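Local coordinates for protein myosin-I heavy chain (Dictyostelium discoideum, PDB 5EJY) that moves along actin as an ATP-hydrolysing motor in early phagocytosis and adhesion, and is represented here by the first MyTH4-FERM module of its tail, at residues Lys291-Asp296 and Ile491-Leu496; Ala407-Val412 and Ala430-Gly435; Glu448-Ser453 and Ile469-Lys474. One frame throughout, in Å; residues are numbered along the deposited sequence.

Contact 1: Lys291-Asp296 and Ile491-Leu496; sequences KKLFFD and IKEYSL
Tyr494 reaches out of its helix to meet the loop residues Leu293, Phe294 and Phe295, and each of the three touches a different part of it. The polar part is brief. The backbone N of Phe294 donates to Tyr494 OH over 2.9 Å, with 158° at the hydrogen, so a helix side chain supplies the acceptor for a backbone N-H of a loop that lacks regular structure. The same hydroxyl is also hydrogen-bonded to Ser410 OG, which in turn pairs with Lys292 O; the buried phenol end is therefore gripped by two partners. A chi1 of -82° turns the Tyr494 ring to the side of its own backbone N. Its OH comes beside the edge of the Phe294 ring, 3.7 Å from CD1.

Apolar contacts meet the ring itself. Leu293 lies over one face, its CD2 4.2 Å from the centroid of the Tyr494 ring in a CH-pi contact, and the two side chains run past each other in opposite directions. That same methyl touches the helix through Glu493 CB at 3.8 Å.

The aromatic pair is of another kind. Phe295 CE1 comes to 3.7 Å from Tyr494 CD1, and the rings meet obliquely with their planes at 88°. Phe295 also stacks on Tyr497, three residues after Tyr494 on the helix, while Phe294 turns edge-to-face to Tyr314.

No salt bridge crosses the contact: Lys292 NZ pairs with Asp257 and is hydrogen-bonded to Ser489 OG, and stays 5.7 Å from Glu493 OE2. Such packing of the linker between the ubiquitin-like F1 lobe and the helical F2 lobe on the C-terminal helix of F3 is characteristic of the compact three-lobed FERM cloverleaf.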
loop_
_atom_site.group_PDB
_atom_site.type_symbol
_atom_site.label_atom_id
_atom_site.label_comp_id
_atom_site.label_asym_id
_atom_site.label_seq_id
_atom_site.Cartn_x
_atom_site.Cartn_y
_atom_site.Cartn_z
ATOM N N LYS A 291 -0.611 -0.058 14.719
ATOM C CA LYS A 291 -1.218 1.165 15.223
ATOM C C LYS A 291 -0.295 2.343 14.992
ATOM O O LYS A 291 0.830 2.367 15.501
ATOM C CB LYS A 291 -1.567 1.067 16.708
ATOM C CG LYS A 291 -2.374 2.270 17.185
ATOM C CD LYS A 291 -2.966 2.048 18.572
ATOM C CE LYS A 291 -3.798 3.244 18.992
ATOM N NZ LYS A 291 -4.595 2.966 20.220
ATOM N N LYS A 292 -0.783 3.318 14.233
ATOM C CA LYS A 292 0.032 4.470 13.849
ATOM C C LYS A 292 -0.240 5.677 14.743
ATOM O O LYS A 292 0.684 6.394 15.161
ATOM C CB LYS A 292 -0.270 4.854 12.393
ATOM C CG LYS A 292 0.522 6.075 11.869
ATOM C CD LYS A 292 0.203 6.307 10.383
ATOM C CE LYS A 292 0.917 7.544 9.827
ATOM N NZ LYS A 292 0.523 7.716 8.390
ATOM N N LEU A 293 -1.520 5.916 15.008
ATOM C CA LEU A 293 -1.949 7.159 15.654
ATOM C C LEU A 293 -2.601 6.870 16.997
ATOM O O LEU A 293 -3.389 5.931 17.124
ATOM C CB LEU A 293 -2.924 7.908 14.741
ATOM C CG LEU A 293 -2.300 8.435 13.444
ATOM C CD1 LEU A 293 -3.346 8.646 12.368
ATOM C CD2 LEU A 293 -1.539 9.727 13.725
ATOM N N PHE A 294 -2.260 7.668 18.004
ATOM C CA PHE A 294 -2.777 7.449 19.347
ATOM C C PHE A 294 -3.662 8.600 19.800
ATOM O O PHE A 294 -3.190 9.565 20.394
ATOM C CB PHE A 294 -1.621 7.207 20.315
ATOM C CG PHE A 294 -0.849 5.963 19.999
ATOM C CD1 PHE A 294 0.106 5.962 18.995
ATOM C CD2 PHE A 294 -1.112 4.784 20.668
ATOM C CE1 PHE A 294 0.802 4.814 18.690
ATOM C CE2 PHE A 294 -0.424 3.630 20.369
ATOM C CZ PHE A 294 0.532 3.637 19.389
ATOM N N PHE A 295 -4.955 8.483 19.516
ATOM C CA PHE A 295 -5.914 9.539 19.817
ATOM C C PHE A 295 -6.642 9.255 21.129
ATOM O O PHE A 295 -6.977 8.107 21.439
ATOM C CB PHE A 295 -6.928 9.675 18.683
ATOM C CG PHE A 295 -6.333 10.151 17.385
ATOM C CD1 PHE A 295 -5.226 10.984 17.374
ATOM C CD2 PHE A 295 -6.894 9.779 16.171
ATOM C CE1 PHE A 295 -4.686 11.430 16.176
ATOM C CE2 PHE A 295 -6.356 10.225 14.975
ATOM C CZ PHE A 295 -5.253 11.052 14.981
ATOM N N ASP A 296 -6.880 10.306 21.906
ATOM C CA ASP A 296 -7.633 10.156 23.141
ATOM C C ASP A 296 -9.120 10.340 22.856
ATOM O O ASP A 296 -9.753 11.262 23.365
ATOM C CB ASP A 296 -7.127 11.118 24.228
ATOM C CG ASP A 296 -7.026 12.563 23.758
ATOM O OD1 ASP A 296 -7.109 12.835 22.540
ATOM O OD2 ASP A 296 -6.843 13.441 24.628
ATOM N N ILE A 491 2.829 14.352 11.999
ATOM C CA ILE A 491 2.707 15.737 12.435
ATOM C C ILE A 491 1.390 16.323 11.933
ATOM O O ILE A 491 0.632 16.928 12.700
ATOM C CB ILE A 491 3.896 16.587 11.983
ATOM C CG1 ILE A 491 5.166 16.083 12.680
ATOM C CG2 ILE A 491 3.638 18.071 12.314
ATOM C CD1 ILE A 491 6.466 16.779 12.236
ATOM N N LYS A 492 1.100 16.111 10.651
ATOM C CA LYS A 492 -0.139 16.623 10.077
ATOM C C LYS A 492 -1.401 16.016 10.704
ATOM O O LYS A 492 -2.376 16.730 10.954
ATOM C CB LYS A 492 -0.140 16.430 8.558
ATOM C CG LYS A 492 0.942 17.261 7.860
ATOM C CD LYS A 492 0.866 17.128 6.351
ATOM C CE LYS A 492 1.488 18.333 5.657
ATOM N NZ LYS A 492 2.947 18.418 5.881
ATOM N N GLU A 493 -1.393 14.706 10.949
ATOM C CA GLU A 493 -2.568 14.045 11.514
ATOM C C GLU A 493 -2.836 14.403 12.981
ATOM O O GLU A 493 -3.988 14.593 13.379
ATOM C CB GLU A 493 -2.458 12.525 11.363
ATOM C CG GLU A 493 -2.420 12.054 9.924
ATOM C CD GLU A 493 -3.804 11.961 9.309
ATOM O OE1 GLU A 493 -4.754 12.555 9.868
ATOM O OE2 GLU A 493 -3.944 11.278 8.273
ATOM N N TYR A 494 -1.792 14.467 13.800
ATOM C CA TYR A 494 -2.001 14.914 15.179
ATOM C C TYR A 494 -2.484 16.363 15.187
ATOM O O TYR A 494 -3.387 16.713 15.945
ATOM C CB TYR A 494 -0.743 14.763 16.033
ATOM C CG TYR A 494 -0.555 13.362 16.555
ATOM C CD1 TYR A 494 -1.459 12.808 17.463
ATOM C CD2 TYR A 494 0.509 12.586 16.130
ATOM C CE1 TYR A 494 -1.294 11.508 17.936
ATOM C CE2 TYR A 494 0.684 11.297 16.598
ATOM C CZ TYR A 494 -0.219 10.764 17.494
ATOM O OH TYR A 494 -0.019 9.490 17.948
ATOM N N SER A 495 -1.902 17.193 14.327
ATOM C CA SER A 495 -2.286 18.604 14.277
ATOM C C SER A 495 -3.763 18.769 13.915
ATOM O O SER A 495 -4.486 19.531 14.559
ATOM C CB SER A 495 -1.398 19.382 13.311
ATOM O OG SER A 495 -0.053 19.393 13.777
ATOM N N LEU A 496 -4.205 18.036 12.895
ATOM C CA LEU A 496 -5.592 18.092 12.447
ATOM C C LEU A 496 -6.538 17.597 13.538
ATOM O O LEU A 496 -7.534 18.247 13.847
ATOM C CB LEU A 496 -5.773 17.261 11.175
ATOM C CG LEU A 496 -7.187 17.138 10.605
ATOM C CD1 LEU A 496 -7.674 18.486 10.102
ATOM C CD2 LEU A 496 -7.218 16.106 9.487
#

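Contact 2: Ala407-Val412 and Ala430-Gly435; sequences ANCSLV and ALNVNG
Cys409 meets Ala430 and Asn432 just where the strand pairing begins. Its CB rests 3.8 Å from Ala430 CB, methylene against methyl. The sulfur, swung away from the carbonyl carbon by a chi1 of -67°, lies 4.0 Å from Ala430 CB and 3.5 Å from Asn432 ND2, its nearest atom across the contact. Leu411 CD2, two residues on from Cys409, also approaches Ala430 CB, at 4.0 Å.

The backbone beneath is an antiparallel hairpin pairing. Ser410 and Leu431 form its hydrogen-bonded pair, with Ser410 N to Leu431 O and Leu431 N to Ser410 O both 2.8 Å; Leu411 and Ala430 form the adjoining non-hydrogen-bonded pair. Past Leu431, Asn432 opens a type I turn to Gly435. Its OD1 accepts a hydrogen bond from the N-H of Asn434, N to OD1 2.8 Å, in an Asx turn; the donor comes from above the amide plane, not along a lone pair.

The strands belong to the first sheet of the PH-like F3 lobe. On the face of Ser410 and Leu431 lies helix 484-499, through Leu490 and Ile491, while Leu411 touches Asp321 of helix 304-322, and the Asn432 turn leads into strand 435-440.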
loop_
_atom_site.group_PDB
_atom_site.type_symbol
_atom_site.label_atom_id
_atom_site.label_comp_id
_atom_site.label_asym_id
_atom_site.label_seq_id
_atom_site.Cartn_x
_atom_site.Cartn_y
_atom_site.Cartn_z
ATOM N N ALA A 407 5.090 4.191 25.751
ATOM C CA ALA A 407 3.721 3.695 25.609
ATOM C C ALA A 407 2.807 4.766 25.055
ATOM O O ALA A 407 2.881 5.919 25.458
ATOM C CB ALA A 407 3.182 3.186 26.952
ATOM N N ASN A 408 1.933 4.382 24.129
ATOM C CA ASN A 408 0.925 5.305 23.611
ATOM C C ASN A 408 1.499 6.467 22.796
ATOM O O ASN A 408 0.908 7.542 22.719
ATOM C CB ASN A 408 0.049 5.811 24.751
ATOM C CG ASN A 408 -0.611 4.674 25.508
ATOM O OD1 ASN A 408 -1.227 3.793 24.904
ATOM N ND2 ASN A 408 -0.459 4.667 26.826
ATOM N N CYS A 409 2.644 6.225 22.168
ATOM C CA CYS A 409 3.284 7.214 21.303
ATOM C C CYS A 409 3.545 6.632 19.920
ATOM O O CYS A 409 3.893 5.462 19.800
ATOM C CB CYS A 409 4.645 7.622 21.884
ATOM S SG CYS A 409 4.574 8.533 23.437
ATOM N N SER A 410 3.437 7.468 18.892
ATOM C CA SER A 410 3.872 7.096 17.548
ATOM C C SER A 410 5.386 7.300 17.496
ATOM O O SER A 410 5.869 8.401 17.748
ATOM C CB SER A 410 3.191 7.984 16.502
ATOM O OG SER A 410 1.785 8.079 16.726
ATOM N N LEU A 411 6.124 6.250 17.161
ATOM C CA LEU A 411 7.573 6.253 17.314
ATOM C C LEU A 411 8.283 6.427 15.980
ATOM O O LEU A 411 7.895 5.822 14.975
ATOM C CB LEU A 411 8.033 4.950 17.965
ATOM C CG LEU A 411 7.421 4.630 19.329
ATOM C CD1 LEU A 411 8.026 3.358 19.888
ATOM C CD2 LEU A 411 7.613 5.812 20.287
ATOM N N VAL A 412 9.333 7.246 15.981
ATOM C CA VAL A 412 10.139 7.479 14.789
ATOM C C VAL A 412 11.616 7.555 15.182
ATOM O O VAL A 412 11.996 8.370 16.027
ATOM C CB VAL A 412 9.753 8.801 14.085
ATOM C CG1 VAL A 412 10.575 8.988 12.808
ATOM C CG2 VAL A 412 8.256 8.837 13.773
ATOM N N ALA A 430 8.907 10.742 19.740
ATOM C CA ALA A 430 7.722 10.050 20.220
ATOM C C ALA A 430 6.563 11.032 20.146
ATOM O O ALA A 430 6.507 11.990 20.922
ATOM C CB ALA A 430 7.943 9.566 21.650
ATOM N N LEU A 431 5.658 10.829 19.187
ATOM C CA LEU A 431 4.565 11.778 18.980
ATOM C C LEU A 431 3.244 11.285 19.582
ATOM O O LEU A 431 2.850 10.126 19.410
ATOM C CB LEU A 431 4.379 12.121 17.491
ATOM C CG LEU A 431 5.520 12.851 16.768
ATOM C CD1 LEU A 431 6.643 11.877 16.467
ATOM C CD2 LEU A 431 5.027 13.511 15.492
ATOM N N ASN A 432 2.575 12.171 20.310
ATOM C CA ASN A 432 1.261 11.867 20.865
ATOM C C ASN A 432 0.451 13.154 20.895
ATOM O O ASN A 432 0.892 14.171 20.347
ATOM C CB ASN A 432 1.384 11.219 22.250
ATOM C CG ASN A 432 2.171 12.074 23.232
ATOM O OD1 ASN A 432 2.193 13.293 23.120
ATOM N ND2 ASN A 432 2.818 11.434 24.193
ATOM N N VAL A 433 -0.727 13.133 21.511
ATOM C CA VAL A 433 -1.563 14.334 21.522
ATOM C C VAL A 433 -0.930 15.479 22.319
ATOM O O VAL A 433 -1.319 16.631 22.164
ATOM C CB VAL A 433 -2.983 14.052 22.072
ATOM C CG1 VAL A 433 -3.731 13.080 21.145
ATOM C CG2 VAL A 433 -2.902 13.520 23.507
ATOM N N ASN A 434 0.058 15.160 23.149
ATOM C CA ASN A 434 0.723 16.172 23.979
ATOM C C ASN A 434 1.871 16.907 23.309
ATOM O O ASN A 434 2.382 17.884 23.861
ATOM C CB ASN A 434 1.241 15.542 25.267
ATOM C CG ASN A 434 0.129 15.026 26.130
ATOM O OD1 ASN A 434 -0.952 15.611 26.161
ATOM N ND2 ASN A 434 0.371 13.920 26.821
ATOM N N GLY A 435 2.292 16.436 22.138
ATOM C CA GLY A 435 3.400 17.067 21.443
ATOM C C GLY A 435 4.373 16.136 20.749
ATOM O O GLY A 435 4.201 14.911 20.730
#

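Contact 3: Glu448-Ser453 and Ile469-Lys474; sequences ESVKYS and IILENK
Glu448 OE2 takes a 2.7 Å hydrogen bond from a water that accepts one from the N-H of Glu472, so the carboxylate is tied to the far segment through one bridging molecule. Its other oxygen, OE1, is bonded to Tyr423 OH. A second water repeats the device, accepting from Lys451 N-H and donating to Ile470 O at 3.0 Å. No direct hydrogen bond joins the segments.

Direct contact falls mostly to Val450. Its CG1, anti to the backbone N (chi1 178°), lies 3.6 Å from Ile469 CG2, and the same methyl meets Ile470 O; the other branch, CG2, presses on Leu471 CD2 at 3.6 Å. One valine thus spans the last residues of strand 466-470 and the first of the turn after it. The touching parts run 97° apart, consistent with the PH-like F3 lobe, whose two sheets pack nearly at right angles: strand 445-450 is an outermost strand of one, strand 466-470 the central one of the other. Leu471 opens a type I turn to Lys474.

Toward solvent, Lys451 brings CD and CE against Glu472 OE1, CE at 3.2 Å, but Lys451 NZ stays 4.7 Å from that oxygen, which is bonded to Asn454 ND2.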
loop_
_atom_site.group_PDB
_atom_site.type_symbol
_atom_site.label_atom_id
_atom_site.label_comp_id
_atom_site.label_asym_id
_atom_site.label_seq_id
_atom_site.Cartn_x
_atom_site.Cartn_y
_atom_site.Cartn_z
ATOM N N GLU A 448 12.747 16.825 25.622
ATOM C CA GLU A 448 12.045 18.045 25.254
ATOM C C GLU A 448 10.703 17.712 24.645
ATOM O O GLU A 448 10.562 16.686 23.984
ATOM C CB GLU A 448 12.884 18.839 24.245
ATOM C CG GLU A 448 12.329 20.207 23.907
ATOM C CD GLU A 448 13.401 21.147 23.365
ATOM O OE1 GLU A 448 14.591 20.962 23.714
ATOM O OE2 GLU A 448 13.051 22.062 22.584
ATOM N N SER A 449 9.712 18.566 24.881
ATOM C CA SER A 449 8.401 18.410 24.253
ATOM C C SER A 449 8.168 19.537 23.262
ATOM O O SER A 449 7.902 20.679 23.649
ATOM C CB SER A 449 7.278 18.397 25.293
ATOM O OG SER A 449 6.005 18.407 24.656
ATOM N N VAL A 450 8.285 19.218 21.981
ATOM C CA VAL A 450 8.137 20.204 20.928
ATOM C C VAL A 450 6.665 20.388 20.576
ATOM O O VAL A 450 5.913 19.413 20.489
ATOM C CB VAL A 450 8.963 19.807 19.688
ATOM C CG1 VAL A 450 8.773 20.819 18.570
ATOM C CG2 VAL A 450 10.442 19.691 20.069
ATOM N N LYS A 451 6.251 21.637 20.393
ATOM C CA LYS A 451 4.828 21.957 20.221
ATOM C C LYS A 451 4.343 21.889 18.775
ATOM O O LYS A 451 4.973 22.451 17.877
ATOM C CB LYS A 451 4.541 23.367 20.753
ATOM C CG LYS A 451 4.849 23.582 22.227
ATOM C CD LYS A 451 4.731 25.073 22.556
ATOM C CE LYS A 451 5.397 25.415 23.883
ATOM N NZ LYS A 451 4.814 24.633 25.007
ATOM N N TYR A 452 3.196 21.249 18.555
ATOM C CA TYR A 452 2.548 21.296 17.246
ATOM C C TYR A 452 2.220 22.733 16.878
ATOM O O TYR A 452 2.229 23.102 15.700
ATOM C CB TYR A 452 1.258 20.452 17.229
ATOM C CG TYR A 452 1.496 18.970 17.417
ATOM C CD1 TYR A 452 2.119 18.212 16.428
ATOM C CD2 TYR A 452 1.098 18.326 18.580
ATOM C CE1 TYR A 452 2.335 16.839 16.597
ATOM C CE2 TYR A 452 1.313 16.964 18.753
ATOM C CZ TYR A 452 1.938 16.229 17.758
ATOM O OH TYR A 452 2.159 14.878 17.949
ATOM N N SER A 453 1.935 23.555 17.888
ATOM C CA SER A 453 1.536 24.939 17.635
ATOM C C SER A 453 2.686 25.786 17.084
ATOM O O SER A 453 2.469 26.871 16.548
ATOM C CB SER A 453 0.951 25.587 18.897
ATOM O OG SER A 453 1.915 25.641 19.923
ATOM N N ILE A 469 11.771 20.640 12.027
ATOM C CA ILE A 469 10.787 20.930 13.052
ATOM C C ILE A 469 11.227 22.170 13.819
ATOM O O ILE A 469 12.395 22.299 14.170
ATOM C CB ILE A 469 10.668 19.740 14.004
ATOM C CG1 ILE A 469 10.060 18.539 13.258
ATOM C CG2 ILE A 469 9.842 20.096 15.218
ATOM C CD1 ILE A 469 10.720 17.234 13.632
ATOM N N ILE A 470 10.293 23.079 14.066
ATOM C CA ILE A 470 10.643 24.346 14.707
ATOM C C ILE A 470 10.533 24.235 16.216
ATOM O O ILE A 470 9.498 23.804 16.755
ATOM C CB ILE A 470 9.753 25.491 14.217
ATOM C CG1 ILE A 470 9.774 25.572 12.693
ATOM C CG2 ILE A 470 10.198 26.829 14.833
ATOM C CD1 ILE A 470 11.099 25.987 12.129
ATOM N N LEU A 471 11.603 24.621 16.901
ATOM C CA LEU A 471 11.617 24.630 18.358
ATOM C C LEU A 471 11.062 25.944 18.920
ATOM O O LEU A 471 10.818 26.905 18.181
ATOM C CB LEU A 471 13.026 24.347 18.873
ATOM C CG LEU A 471 13.641 23.122 18.199
ATOM C CD1 LEU A 471 15.100 22.909 18.597
ATOM C CD2 LEU A 471 12.803 21.873 18.499
ATOM N N GLU A 472 10.844 25.975 20.227
ATOM C CA GLU A 472 10.224 27.138 20.858
ATOM C C GLU A 472 11.056 28.421 20.665
ATOM O O GLU A 472 10.499 29.520 20.581
ATOM C CB GLU A 472 9.960 26.861 22.346
ATOM C CG GLU A 472 9.364 28.036 23.120
ATOM C CD GLU A 472 8.016 28.498 22.574
ATOM O OE1 GLU A 472 7.147 27.642 22.303
ATOM O OE2 GLU A 472 7.826 29.727 22.417
ATOM N N ASN A 473 12.375 28.271 20.551
ATOM C CA ASN A 473 13.265 29.429 20.390
ATOM C C ASN A 473 13.445 29.857 18.940
ATOM O O ASN A 473 14.318 30.673 18.616
ATOM C CB ASN A 473 14.624 29.189 21.052
ATOM C CG ASN A 473 15.336 27.951 20.527
ATOM O OD1 ASN A 473 15.087 27.497 19.410
ATOM N ND2 ASN A 473 16.247 27.411 21.332
ATOM N N LYS A 474 12.614 29.290 18.074
ATOM C CA LYS A 474 12.621 29.613 16.659
ATOM C C LYS A 474 13.730 28.928 15.859
ATOM O O LYS A 474 13.792 29.104 14.648
ATOM C CB LYS A 474 12.639 31.136 16.429
ATOM C CG LYS A 474 11.476 31.876 17.085
ATOM C CD LYS A 474 11.228 33.232 16.431
ATOM C CE LYS A 474 9.920 33.854 16.923
ATOM N NZ LYS A 474 8.705 33.127 16.430
HETATM O O HOH W 1 11.109 23.670 21.588
HETATM O O HOH W 2 8.203 23.989 19.499
#

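In the fold
All three contacts fall within the FERM portion of the chain and involve its F3 lobe. Contact 1 closes a long loop, inside which contact 2 and then contact 3 follow in series. The centres of contacts 1 and 2 are about 8 Å apart, and Ser410 OG joins them; contact 3 lies about 17 Å from contact 1 and about 15 Å from contact 2. Contacts 2 and 3 share the four-stranded sheet, and Tyr452 OH reaches Asn432 O between them. Helix 484-499 ties the set together: it packs inside F3 against both sheets and also meets the F1-F2 linker, with Ser410 of strand 410-415 sharing in that junction.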